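Local coordinates for beta-1,3-xylanase (PDB 2COV), which binds beta-1,3-xylan through a family 31 carbohydrate-binding module, probably keeping the attached xylanase close to its polysaccharide substrate, at residues P6-Q10 against T92-N96; V28-A34 against K50-F55; V39-C45 against D66-K72; A61-Q65 against T89-Q93. All blocks are in the same frame, centred on the assembly; numbering follows the deposited sequence.

Contact 1: residues P6-Q10 against T92-N96; sequences PENCQ and TQVCN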
loop_
_atom_site.group_PDB
_atom_site.type_symbol
_atom_site.label_atom_id
_atom_site.label_comp_id
_atom_site.label_asym_id
_atom_site.label_seq_id
_atom_site.Cartn_x
_atom_site.Cartn_y
_atom_site.Cartn_z
ATOM N N PRO A 6 21.557 24.203 12.468
ATOM C CA PRO A 6 20.327 24.744 13.042
ATOM C C PRO A 6 19.186 23.729 13.057
ATOM O O PRO A 6 19.223 22.726 12.378
ATOM C CB PRO A 6 19.993 25.916 12.122
ATOM C CG PRO A 6 20.548 25.521 10.786
ATOM C CD PRO A 6 21.804 24.722 11.107
ATOM N N GLU A 7 18.161 24.022 13.832
ATOM C CA GLU A 7 17.083 23.091 14.104
ATOM C C GLU A 7 16.525 22.426 12.862
ATOM O O GLU A 7 16.348 21.214 12.822
ATOM C CB GLU A 7 15.988 23.884 14.786
ATOM C CG GLU A 7 14.734 23.152 15.012
ATOM C CD GLU A 7 13.803 24.039 15.770
ATOM O OE1 GLU A 7 13.849 23.998 16.965
ATOM O OE2 GLU A 7 13.106 24.887 15.173
ATOM N N ASN A 8 16.278 23.196 11.840
ATOM C CA ASN A 8 15.656 22.657 10.633
ATOM C C ASN A 8 16.556 21.679 9.866
ATOM O O ASN A 8 16.010 20.969 9.028
ATOM C CB ASN A 8 15.183 23.814 9.775
ATOM C CG ASN A 8 16.287 24.817 9.506
ATOM O OD1 ASN A 8 16.835 25.438 10.448
ATOM N ND2 ASN A 8 16.645 24.987 8.232
ATOM N N CYS A 9 17.865 21.667 10.165
ATOM C CA CYS A 9 18.847 20.762 9.556
ATOM C C CYS A 9 19.253 19.589 10.402
ATOM O O CYS A 9 20.066 18.788 9.997
ATOM C CB CYS A 9 20.088 21.553 9.179
ATOM S SG CYS A 9 19.788 22.645 7.838
ATOM N N GLN A 10 18.729 19.433 11.609
ATOM C CA GLN A 10 19.147 18.375 12.502
ATOM C C GLN A 10 18.706 16.963 12.114
ATOM O O GLN A 10 19.402 15.959 12.367
ATOM C CB GLN A 10 18.659 18.728 13.916
ATOM C CG GLN A 10 19.512 19.865 14.494
ATOM C CD GLN A 10 19.076 20.413 15.787
ATOM O OE1 GLN A 10 18.110 19.952 16.424
ATOM N NE2 GLN A 10 19.742 21.517 16.162
ATOM N N THR A 92 14.647 27.604 1.355
ATOM C CA THR A 92 16.020 27.755 0.950
ATOM C C THR A 92 17.047 27.148 1.932
ATOM O O THR A 92 18.244 27.362 1.751
ATOM C CB THR A 92 16.354 29.211 0.685
ATOM O OG1 THR A 92 16.064 29.883 1.911
ATOM C CG2 THR A 92 15.535 29.729 -0.496
ATOM N N GLN A 93 16.621 26.280 2.888
ATOM C CA GLN A 93 17.618 25.708 3.819
ATOM C C GLN A 93 18.624 24.818 3.105
ATOM O O GLN A 93 18.247 24.109 2.208
ATOM C CB GLN A 93 16.927 24.874 4.902
ATOM C CG GLN A 93 16.238 23.611 4.420
ATOM C CD GLN A 93 15.646 22.767 5.563
ATOM O OE1 GLN A 93 15.004 23.303 6.478
ATOM N NE2 GLN A 93 15.832 21.481 5.499
ATOM N N VAL A 94 19.873 24.869 3.544
ATOM C CA VAL A 94 20.910 23.992 3.059
ATOM C C VAL A 94 21.512 23.377 4.321
ATOM O O VAL A 94 22.097 24.083 5.180
ATOM C CB VAL A 94 21.955 24.755 2.220
ATOM C CG1 VAL A 94 23.072 23.855 1.818
ATOM C CG2 VAL A 94 21.299 25.376 1.024
ATOM N N CYS A 95 21.426 22.060 4.406
ATOM C CA CYS A 95 21.764 21.345 5.608
ATOM C C CYS A 95 22.935 20.363 5.504
ATOM O O CYS A 95 23.766 20.294 6.413
ATOM C CB CYS A 95 20.584 20.483 6.002
ATOM S SG CYS A 95 19.131 21.357 6.358
ATOM N N ASN A 96 22.925 19.512 4.490
ATOM C CA ASN A 96 23.881 18.386 4.372
ATOM C C ASN A 96 24.232 18.415 2.929
ATOM O O ASN A 96 23.590 17.679 2.147
ATOM C CB ASN A 96 23.185 17.052 4.738
ATOM C CG ASN A 96 24.128 15.880 4.807
ATOM O OD1 ASN A 96 23.886 14.911 5.544
ATOM N ND2 ASN A 96 25.201 15.933 4.028
#

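Contact 2: residues V28-A34 against K50-F55; sequences VDKGWSA and KSNGAF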
loop_
_atom_site.group_PDB
_atom_site.type_symbol
_atom_site.label_atom_id
_atom_site.label_comp_id
_atom_site.label_asym_id
_atom_site.label_seq_id
_atom_site.Cartn_x
_atom_site.Cartn_y
_atom_site.Cartn_z
ATOM N N VAL A 28 20.062 10.366 6.033
ATOM C CA VAL A 28 21.339 9.934 6.571
ATOM C C VAL A 28 21.316 8.414 6.799
ATOM O O VAL A 28 20.326 7.829 7.208
ATOM C CB VAL A 28 21.646 10.686 7.891
ATOM C CG1 VAL A 28 22.921 10.175 8.568
ATOM C CG2 VAL A 28 21.816 12.154 7.569
ATOM N N ASP A 29 22.441 7.760 6.505
ATOM C CA ASP A 29 22.557 6.288 6.716
ATOM C C ASP A 29 22.370 5.933 8.178
ATOM O O ASP A 29 23.132 6.412 9.017
ATOM C CB ASP A 29 23.951 5.881 6.229
ATOM C CG ASP A 29 24.161 4.410 6.250
ATOM O OD1 ASP A 29 23.174 3.662 6.410
ATOM O OD2 ASP A 29 25.326 4.032 6.038
ATOM N N LYS A 30 21.442 5.047 8.492
ATOM C CA LYS A 30 21.204 4.531 9.864
ATOM C C LYS A 30 21.529 3.051 9.966
ATOM O O LYS A 30 21.198 2.394 10.957
ATOM C CB LYS A 30 19.755 4.738 10.262
ATOM C CG LYS A 30 19.282 6.183 10.241
ATOM C CD LYS A 30 20.213 7.109 10.908
ATOM C CE LYS A 30 20.380 6.818 12.346
ATOM N NZ LYS A 30 20.895 8.021 13.094
ATOM N N GLY A 31 22.185 2.499 8.951
ATOM C CA GLY A 31 22.775 1.167 9.115
ATOM C C GLY A 31 22.086 0.033 8.443
ATOM O O GLY A 31 22.516 -1.108 8.544
ATOM N N TRP A 32 21.025 0.298 7.709
ATOM C CA TRP A 32 20.253 -0.742 7.010
ATOM C C TRP A 32 21.119 -1.520 6.045
ATOM O O TRP A 32 22.053 -0.947 5.478
ATOM C CB TRP A 32 19.130 -0.142 6.237
ATOM C CG TRP A 32 18.301 0.883 6.956
ATOM C CD1 TRP A 32 17.253 0.662 7.770
ATOM C CD2 TRP A 32 18.407 2.279 6.800
ATOM N NE1 TRP A 32 16.758 1.850 8.180
ATOM C CE2 TRP A 32 17.428 2.856 7.589
ATOM C CE3 TRP A 32 19.248 3.116 6.064
ATOM C CZ2 TRP A 32 17.250 4.227 7.653
ATOM C CZ3 TRP A 32 19.046 4.451 6.102
ATOM C CH2 TRP A 32 18.095 4.993 6.906
ATOM N N SER A 33 20.771 -2.750 5.730
ATOM C CA SER A 33 21.509 -3.451 4.689
ATOM C C SER A 33 21.405 -2.714 3.347
ATOM O O SER A 33 22.357 -2.667 2.620
ATOM C CB SER A 33 21.016 -4.897 4.604
ATOM O OG SER A 33 19.615 -5.008 4.489
ATOM N N ALA A 34 20.255 -2.160 3.020
ATOM C CA ALA A 34 20.139 -1.199 1.958
ATOM C C ALA A 34 20.608 -1.737 0.617
ATOM O O ALA A 34 21.248 -1.051 -0.172
ATOM C CB ALA A 34 20.751 0.116 2.317
ATOM N N LYS A 50 23.916 6.925 -2.706
ATOM C CA LYS A 50 24.543 7.033 -1.419
ATOM C C LYS A 50 25.845 7.788 -1.584
ATOM O O LYS A 50 26.760 7.337 -2.280
ATOM C CB LYS A 50 24.737 5.653 -0.799
ATOM C CG LYS A 50 25.014 5.736 0.647
ATOM C CD LYS A 50 25.443 4.425 1.256
ATOM C CE LYS A 50 25.482 4.593 2.767
ATOM N NZ LYS A 50 26.088 3.360 3.383
ATOM N N SER A 51 25.948 8.946 -0.918
ATOM C CA SER A 51 27.161 9.764 -0.953
ATOM C C SER A 51 27.320 10.529 0.272
ATOM O O SER A 51 26.344 11.098 0.780
ATOM C CB SER A 51 27.148 10.680 -2.203
ATOM O OG SER A 51 28.334 11.420 -2.378
ATOM N N ASN A 52 28.520 10.567 0.808
ATOM C CA ASN A 52 28.793 11.344 2.001
ATOM C C ASN A 52 27.865 11.087 3.145
ATOM O O ASN A 52 27.445 12.007 3.856
ATOM C CB ASN A 52 28.918 12.813 1.598
ATOM C CG ASN A 52 30.281 13.049 0.934
ATOM O OD1 ASN A 52 31.296 12.888 1.574
ATOM N ND2 ASN A 52 30.286 13.429 -0.361
ATOM N N GLY A 53 27.535 9.806 3.317
ATOM C CA GLY A 53 26.823 9.414 4.500
ATOM C C GLY A 53 25.295 9.451 4.423
ATOM O O GLY A 53 24.678 9.141 5.431
ATOM N N ALA A 54 24.725 9.746 3.258
ATOM C CA ALA A 54 23.293 9.850 3.116
ATOM C C ALA A 54 22.893 9.310 1.757
ATOM O O ALA A 54 23.626 9.440 0.757
ATOM C CB ALA A 54 22.845 11.315 3.253
ATOM N N PHE A 55 21.675 8.819 1.717
ATOM C CA PHE A 55 20.993 8.445 0.500
ATOM C C PHE A 55 20.287 9.648 -0.038
ATOM O O PHE A 55 19.541 10.250 0.728
ATOM C CB PHE A 55 20.005 7.319 0.747
ATOM C CG PHE A 55 20.668 6.027 1.220
ATOM C CD1 PHE A 55 20.818 5.774 2.550
ATOM C CD2 PHE A 55 21.079 5.096 0.295
ATOM C CE1 PHE A 55 21.415 4.589 2.979
ATOM C CE2 PHE A 55 21.716 3.907 0.709
ATOM C CZ PHE A 55 21.841 3.682 2.042
#

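Contact 3: residues V39-C45 against D66-K72; sequences VCLNDYC and DYKLTFK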
loop_
_atom_site.group_PDB
_atom_site.type_symbol
_atom_site.label_atom_id
_atom_site.label_comp_id
_atom_site.label_asym_id
_atom_site.label_seq_id
_atom_site.Cartn_x
_atom_site.Cartn_y
_atom_site.Cartn_z
ATOM N N VAL A 39 14.216 7.276 -2.865
ATOM C CA VAL A 39 13.887 8.580 -2.348
ATOM C C VAL A 39 12.749 9.104 -3.210
ATOM O O VAL A 39 12.808 9.021 -4.410
ATOM C CB VAL A 39 15.140 9.467 -2.456
ATOM C CG1 VAL A 39 14.827 10.788 -1.937
ATOM C CG2 VAL A 39 16.338 8.842 -1.709
ATOM N N CYS A 40 11.743 9.707 -2.576
ATOM C CA CYS A 40 10.546 10.144 -3.313
ATOM C C CYS A 40 10.099 11.517 -2.860
ATOM O O CYS A 40 10.255 11.912 -1.685
ATOM C CB CYS A 40 9.353 9.202 -3.094
ATOM S SG CYS A 40 9.762 7.452 -2.992
ATOM N N LEU A 41 9.491 12.212 -3.815
ATOM C CA LEU A 41 8.842 13.508 -3.550
ATOM C C LEU A 41 7.427 13.371 -4.095
ATOM O O LEU A 41 7.232 13.113 -5.287
ATOM C CB LEU A 41 9.572 14.631 -4.333
ATOM C CG LEU A 41 9.152 16.024 -3.976
ATOM C CD1 LEU A 41 9.717 16.412 -2.651
ATOM C CD2 LEU A 41 9.574 17.067 -5.062
ATOM N N ASN A 42 6.448 13.537 -3.225
ATOM C CA ASN A 42 5.077 13.341 -3.611
ATOM C C ASN A 42 4.831 12.020 -4.328
ATOM O O ASN A 42 4.021 11.907 -5.292
ATOM C CB ASN A 42 4.508 14.505 -4.464
ATOM C CG ASN A 42 4.250 15.759 -3.693
ATOM O OD1 ASN A 42 4.358 15.790 -2.445
ATOM N ND2 ASN A 42 3.929 16.827 -4.389
ATOM N N ASP A 43 5.468 10.961 -3.823
ATOM C CA ASP A 43 5.293 9.607 -4.332
ATOM C C ASP A 43 5.841 9.364 -5.743
ATOM O O ASP A 43 5.550 8.355 -6.372
ATOM C CB ASP A 43 3.810 9.092 -4.257
ATOM C CG ASP A 43 3.136 9.462 -2.977
ATOM O OD1 ASP A 43 2.154 10.287 -2.974
ATOM O OD2 ASP A 43 3.615 8.969 -1.930
ATOM N N TYR A 44 6.656 10.300 -6.240
ATOM C CA TYR A 44 7.484 10.102 -7.447
ATOM C C TYR A 44 8.845 9.644 -6.918
ATOM O O TYR A 44 9.478 10.407 -6.207
ATOM C CB TYR A 44 7.585 11.404 -8.221
ATOM C CG TYR A 44 8.489 11.297 -9.407
ATOM C CD1 TYR A 44 8.007 10.865 -10.612
ATOM C CD2 TYR A 44 9.815 11.653 -9.319
ATOM C CE1 TYR A 44 8.863 10.776 -11.700
ATOM C CE2 TYR A 44 10.647 11.546 -10.447
ATOM C CZ TYR A 44 10.172 11.075 -11.599
ATOM O OH TYR A 44 10.997 10.989 -12.714
ATOM N N CYS A 45 9.163 8.394 -7.198
ATOM C CA CYS A 45 10.308 7.723 -6.538
ATOM C C CYS A 45 11.424 7.425 -7.488
ATOM O O CYS A 45 11.196 6.970 -8.599
ATOM C CB CYS A 45 9.840 6.406 -5.934
ATOM S SG CYS A 45 8.582 6.619 -4.576
ATOM N N ASP A 66 4.256 22.658 -0.465
ATOM C CA ASP A 66 4.341 21.578 0.513
ATOM C C ASP A 66 4.469 20.262 -0.225
ATOM O O ASP A 66 3.790 20.041 -1.220
ATOM C CB ASP A 66 3.079 21.489 1.359
ATOM C CG ASP A 66 2.803 22.737 2.095
ATOM O OD1 ASP A 66 1.568 23.018 2.328
ATOM O OD2 ASP A 66 3.785 23.417 2.457
ATOM N N TYR A 67 5.309 19.356 0.277
ATOM C CA TYR A 67 5.602 18.091 -0.347
ATOM C C TYR A 67 5.637 16.986 0.704
ATOM O O TYR A 67 6.083 17.203 1.830
ATOM C CB TYR A 67 7.007 18.157 -1.000
ATOM C CG TYR A 67 7.055 19.102 -2.182
ATOM C CD1 TYR A 67 7.508 20.411 -2.027
ATOM C CD2 TYR A 67 6.592 18.707 -3.422
ATOM C CE1 TYR A 67 7.509 21.303 -3.080
ATOM C CE2 TYR A 67 6.602 19.606 -4.512
ATOM C CZ TYR A 67 7.033 20.914 -4.299
ATOM O OH TYR A 67 7.030 21.807 -5.314
ATOM N N LYS A 68 5.299 15.792 0.257
ATOM C CA LYS A 68 5.544 14.581 1.060
ATOM C C LYS A 68 6.904 14.014 0.654
ATOM O O LYS A 68 7.142 13.702 -0.545
ATOM C CB LYS A 68 4.479 13.571 0.801
ATOM C CG LYS A 68 4.652 12.234 1.529
ATOM C CD LYS A 68 3.613 11.199 0.950
ATOM C CE LYS A 68 3.722 9.815 1.463
ATOM N NZ LYS A 68 2.672 9.019 0.700
ATOM N N LEU A 69 7.785 13.876 1.628
ATOM C CA LEU A 69 9.041 13.124 1.388
ATOM C C LEU A 69 8.830 11.688 1.751
ATOM O O LEU A 69 8.204 11.391 2.786
ATOM C CB LEU A 69 10.152 13.700 2.291
ATOM C CG LEU A 69 10.387 15.220 2.301
ATOM C CD1 LEU A 69 11.644 15.558 3.126
ATOM C CD2 LEU A 69 10.451 15.754 0.881
ATOM N N THR A 70 9.425 10.772 1.002
ATOM C CA THR A 70 9.430 9.362 1.410
ATOM C C THR A 70 10.817 8.792 1.159
ATOM O O THR A 70 11.495 9.108 0.200
ATOM C CB THR A 70 8.452 8.524 0.559
ATOM O OG1 THR A 70 7.136 9.093 0.671
ATOM C CG2 THR A 70 8.377 7.066 0.933
ATOM N N PHE A 71 11.206 7.944 2.122
ATOM C CA PHE A 71 12.413 7.151 1.982
ATOM C C PHE A 71 12.036 5.717 2.221
ATOM O O PHE A 71 11.388 5.381 3.229
ATOM C CB PHE A 71 13.476 7.552 3.000
ATOM C CG PHE A 71 14.778 6.806 2.864
ATOM C CD1 PHE A 71 15.471 6.841 1.677
ATOM C CD2 PHE A 71 15.312 6.036 3.851
ATOM C CE1 PHE A 71 16.642 6.126 1.474
ATOM C CE2 PHE A 71 16.504 5.350 3.705
ATOM C CZ PHE A 71 17.137 5.383 2.531
ATOM N N LYS A 72 12.353 4.886 1.242
ATOM C CA LYS A 72 12.130 3.452 1.296
ATOM C C LYS A 72 13.454 2.726 1.225
ATOM O O LYS A 72 14.269 3.037 0.385
ATOM C CB LYS A 72 11.262 2.962 0.119
ATOM C CG LYS A 72 10.087 3.784 -0.236
ATOM C CD LYS A 72 9.232 3.162 -1.299
ATOM C CE LYS A 72 8.055 4.028 -1.694
ATOM N NZ LYS A 72 7.233 3.419 -2.763
HETATM O O HOH W 1 2.920 19.407 -3.582
HETATM O O HOH W 2 6.858 11.006 -1.329
HETATM O O HOH W 3 5.726 7.495 -1.460
#

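Contact 4: residues A61-Q65 against T89-Q93; sequences AVLGQ and TFTTQ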
loop_
_atom_site.group_PDB
_atom_site.type_symbol
_atom_site.label_atom_id
_atom_site.label_comp_id
_atom_site.label_asym_id
_atom_site.label_seq_id
_atom_site.Cartn_x
_atom_site.Cartn_y
_atom_site.Cartn_z
ATOM N N ALA A 61 11.006 21.122 -7.939
ATOM C CA ALA A 61 10.129 21.615 -6.873
ATOM C C ALA A 61 9.911 23.104 -7.024
ATOM O O ALA A 61 10.595 23.788 -7.792
ATOM C CB ALA A 61 10.710 21.307 -5.499
ATOM N N VAL A 62 8.999 23.636 -6.225
ATOM C CA VAL A 62 8.657 25.071 -6.254
ATOM C C VAL A 62 8.748 25.589 -4.832
ATOM O O VAL A 62 8.120 25.050 -3.938
ATOM C CB VAL A 62 7.256 25.278 -6.798
ATOM C CG1 VAL A 62 6.828 26.751 -6.687
ATOM C CG2 VAL A 62 7.199 24.806 -8.201
ATOM N N LEU A 63 9.550 26.605 -4.605
ATOM C CA LEU A 63 9.678 27.207 -3.293
ATOM C C LEU A 63 8.321 27.602 -2.717
ATOM O O LEU A 63 7.515 28.226 -3.417
ATOM C CB LEU A 63 10.600 28.424 -3.315
ATOM C CG LEU A 63 12.076 28.133 -3.388
ATOM C CD1 LEU A 63 12.782 29.433 -3.815
ATOM C CD2 LEU A 63 12.558 27.589 -2.056
ATOM N N GLY A 64 8.091 27.247 -1.431
ATOM C CA GLY A 64 6.864 27.562 -0.728
ATOM C C GLY A 64 5.780 26.560 -0.875
ATOM O O GLY A 64 4.765 26.699 -0.183
ATOM N N GLN A 65 5.949 25.554 -1.729
ATOM C CA GLN A 65 4.991 24.483 -1.841
ATOM C C GLN A 65 5.315 23.364 -0.842
ATOM O O GLN A 65 6.421 23.280 -0.332
ATOM C CB GLN A 65 4.929 23.940 -3.271
ATOM C CG GLN A 65 4.359 24.977 -4.221
ATOM C CD GLN A 65 2.924 25.308 -3.984
ATOM O OE1 GLN A 65 2.557 26.501 -3.729
ATOM N NE2 GLN A 65 2.079 24.330 -4.150
ATOM N N THR A 89 7.662 21.846 3.873
ATOM C CA THR A 89 7.561 22.990 2.957
ATOM C C THR A 89 8.923 23.300 2.354
ATOM O O THR A 89 9.893 23.374 3.079
ATOM C CB THR A 89 7.003 24.193 3.710
ATOM O OG1 THR A 89 5.707 23.881 4.245
ATOM C CG2 THR A 89 6.902 25.442 2.790
ATOM N N PHE A 90 8.982 23.427 1.053
ATOM C CA PHE A 90 10.250 23.664 0.401
ATOM C C PHE A 90 10.727 25.101 0.593
ATOM O O PHE A 90 9.997 26.041 0.245
ATOM C CB PHE A 90 10.158 23.324 -1.078
ATOM C CG PHE A 90 11.416 23.526 -1.872
ATOM C CD1 PHE A 90 12.627 23.250 -1.343
ATOM C CD2 PHE A 90 11.342 23.998 -3.159
ATOM C CE1 PHE A 90 13.777 23.424 -2.073
ATOM C CE2 PHE A 90 12.466 24.160 -3.911
ATOM C CZ PHE A 90 13.692 23.897 -3.369
ATOM N N THR A 91 11.868 25.246 1.250
ATOM C CA THR A 91 12.484 26.523 1.559
ATOM C C THR A 91 13.942 26.488 1.102
ATOM O O THR A 91 14.412 25.474 0.625
ATOM C CB THR A 91 12.547 26.754 3.093
ATOM O OG1 THR A 91 13.391 25.725 3.696
ATOM C CG2 THR A 91 11.155 26.624 3.763
ATOM N N THR A 92 14.647 27.604 1.355
ATOM C CA THR A 92 16.020 27.755 0.950
ATOM C C THR A 92 17.047 27.148 1.932
ATOM O O THR A 92 18.244 27.362 1.751
ATOM C CB THR A 92 16.354 29.211 0.685
ATOM O OG1 THR A 92 16.064 29.883 1.911
ATOM C CG2 THR A 92 15.535 29.729 -0.496
ATOM N N GLN A 93 16.621 26.280 2.888
ATOM C CA GLN A 93 17.618 25.708 3.819
ATOM C C GLN A 93 18.624 24.818 3.105
ATOM O O GLN A 93 18.247 24.109 2.208
ATOM C CB GLN A 93 16.927 24.874 4.902
ATOM C CG GLN A 93 16.238 23.611 4.420
ATOM C CD GLN A 93 15.646 22.767 5.563
ATOM O OE1 GLN A 93 15.004 23.303 6.478
ATOM N NE2 GLN A 93 15.832 21.481 5.499
#

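Contact 1: residues P6-Q10 against T92-N96
Cys9 and Cys95 are covalently joined, SG to SG at 2.1 Å, with a left-handed torsion of -69° about the sulfur-sulfur bond. Each SG is placed anti to its own carbonyl carbon, which turns the two sulfurs toward each other, and the bridge holds Cys9 CA 4.9 Å from Cys95 CA. The same torsion brings Cys9 CB and Cys95 CB to 3.4 Å. This bond ties the loop before strand 13-19 to the loop after strand 80-89, so it fastens the two ends of an all-beta module, consistent with the immunoglobulin-like folds of the E-set clan. Cys95 N is also held by Asn16 OD1.

The polar part is a single amide-to-amide hydrogen bond at the surface. Asn8 ND2 gives a nearly straight bond (165°) to Gln93 OE1 at 2.9 Å. The acceptor lies in the plane of the Asn8 amide, yet the donor stands 58° above the carbonyl plane of Gln93, the two amide planes being turned well away from each other. Gln93 NE2 meanwhile donates to Phe15 O. Were Gln93 replaced by an alanine, Asn8 ND2 would probably lose this acceptor and Phe15 O this donor, freeing the Asn8 amide to turn.

Contact 2: residues V28-A34 against K50-F55
Asp29 OD2 receives Lys50 NZ at 2.8 Å in a salt bridge, the ammonium standing 60° out of the carboxylate plane. The other oxygen, Asp29 OD1, accepts the backbone N of Gly31 at 3.0 Å from the opposite face of the carboxylate, which makes an Asx turn. With CG anti to the backbone N (chi1 -174°), the carboxylate is carried toward Lys50, whose extended chain reaches it. The Asp29 main chain is held as well: its N donates to Gly53 O at 2.8 Å, almost straight (178°). Gly53 lies in the type I' turn from Ser51 to Ala54 that joins strands 44-51 and 54-60, so these bonds tie that hairpin to the loop after strand 22-28; beside it Val28 and Ala54 form an antiparallel non-hydrogen-bonded pair.

On the apolar side Phe55 CE1 meets Trp32 CZ3 at 3.9 Å, close to the indole plane, and Phe55 CZ touches Ala34 CB at 3.7 Å. Lys50 CG lies 3.8 Å above one face of the Phe55 ring, offset toward the rim, and Asp29 OD1 sits at the ring edge. Phe71 packs on both Trp32 and Phe55. With an ammonium on one oxygen and a peptide N-H on the other, Asp29 is probably stabilised in its ionised form.

Contact 3: residues V39-C45 against D66-K72
Leu41 CD1 drops into the hollow between two alternate residues of strand 66-72, 3.6 Å from Tyr67 CB and 3.7 Å from Leu69 CD2. Leu41 CG, anti to the backbone N (chi1 -170°), carries the branch toward them; CG approaches the Tyr67 ring obliquely, and CD2 also touches that ring. On the same face Val39 CG2 comes to the edge of the Phe71 ring, 4.0 Å from Phe71 CD1. These residues face the core, where Val25 packs on Val39, Leu41 and Leu69.

The opposite face is shaped by Cys40 CB and Thr70 CB, 3.8 Å apart. It also holds the Cys40-Cys45 disulfide, which the end of the extended Lys72 chain reaches, Lys72 CE being 3.9 Å from Cys45 SG. At the turn Asn42 prolongs the ladder: Asn42 N donates to Lys68 O in the carbonyl plane, and Asn42 OD1 takes Lys68 N at 2.9 Å, nearly along its C=O axis. Asp43 OD2 offers its syn lone pair to Lys68 NZ at 2.8 Å. One water fills the recess between Asp43 N, Lys68 O and Thr70 OG1; a second joins Asp43 OD2 to Thr70 OG1, which also bonds Asp85.

Leu41 and Tyr44 bond to each other across a type I' turn, making a tight beta hairpin bridged by Cys40-Cys45; the Cys40-Thr70 bonds pair its first arm antiparallel with strand 66-75.

Contact 4: residues A61-Q65 against T89-Q93
Ala61 CB rests against the Phe90 ring, 3.6 Å from CD2, in an oblique approach. Next, Val62 presents its carbonyl group to the edge of that ring: Val62 C is 3.5 Å from Phe90 CD2, and Val62 O lies in the ring plane. Leu63 then reaches over a face. Its CD2 stands 3.9 Å from the centroid of the Phe90 ring and 12° off the normal, a CH-pi contact, and the same methyl touches Thr91 C at 3.6 Å and the methyl of Thr92. Phe90 CG is anti to the backbone N (chi1 -180°), which turns the ring toward 61-63.

Gly64 brings the backbone bonds. Its N donates to Phe90 O at 2.8 Å, in the carbonyl plane, while its positive phi favours glycine. Gln65 closes the segment: its O accepts Phe90 N at 2.9 Å in a bond of 173° and takes a CA-H contact from Thr89, while its own N bonds back to Val62 O at 3.1 Å. An alanine in place of Phe90 would probably keep these main-chain bonds but open a gap beneath Leu63 and beside Ala61, and take away packing from Tyr67, Ile23, Phe15 and Tyr17.

Val62 to Gln65 thus form a type II beta turn, with Gly64 at its third position, in the link between strands 54-60 and 66-75; it is bonded to the chain leaving strand 80-89, and the apolar side of the segment caps one end of the beta core.

How the contacts relate
All four contacts belong to one antiparallel beta module. Along the chain, contact 1 joins its two ends and spans contacts 2 and 3, whose segments alternate; contact 4 likewise alternates with contact 3 but opens after contact 2 has closed. Contacts 2 and 3 share strand 44-51, lie on opposite sides of the chain's centre, about 17 Å apart between centres, and meet through aromatic packing around Phe71. Contact 4 adjoins contact 3, centres about 14 Å apart, through probable hydrogen bonds between Asp66 and Thr89 and between Tyr67 and Val62. It shares Thr92 and Gln93 with contact 1, so the chain leaving strand 80-89 is held first by a turn, then by a disulfide.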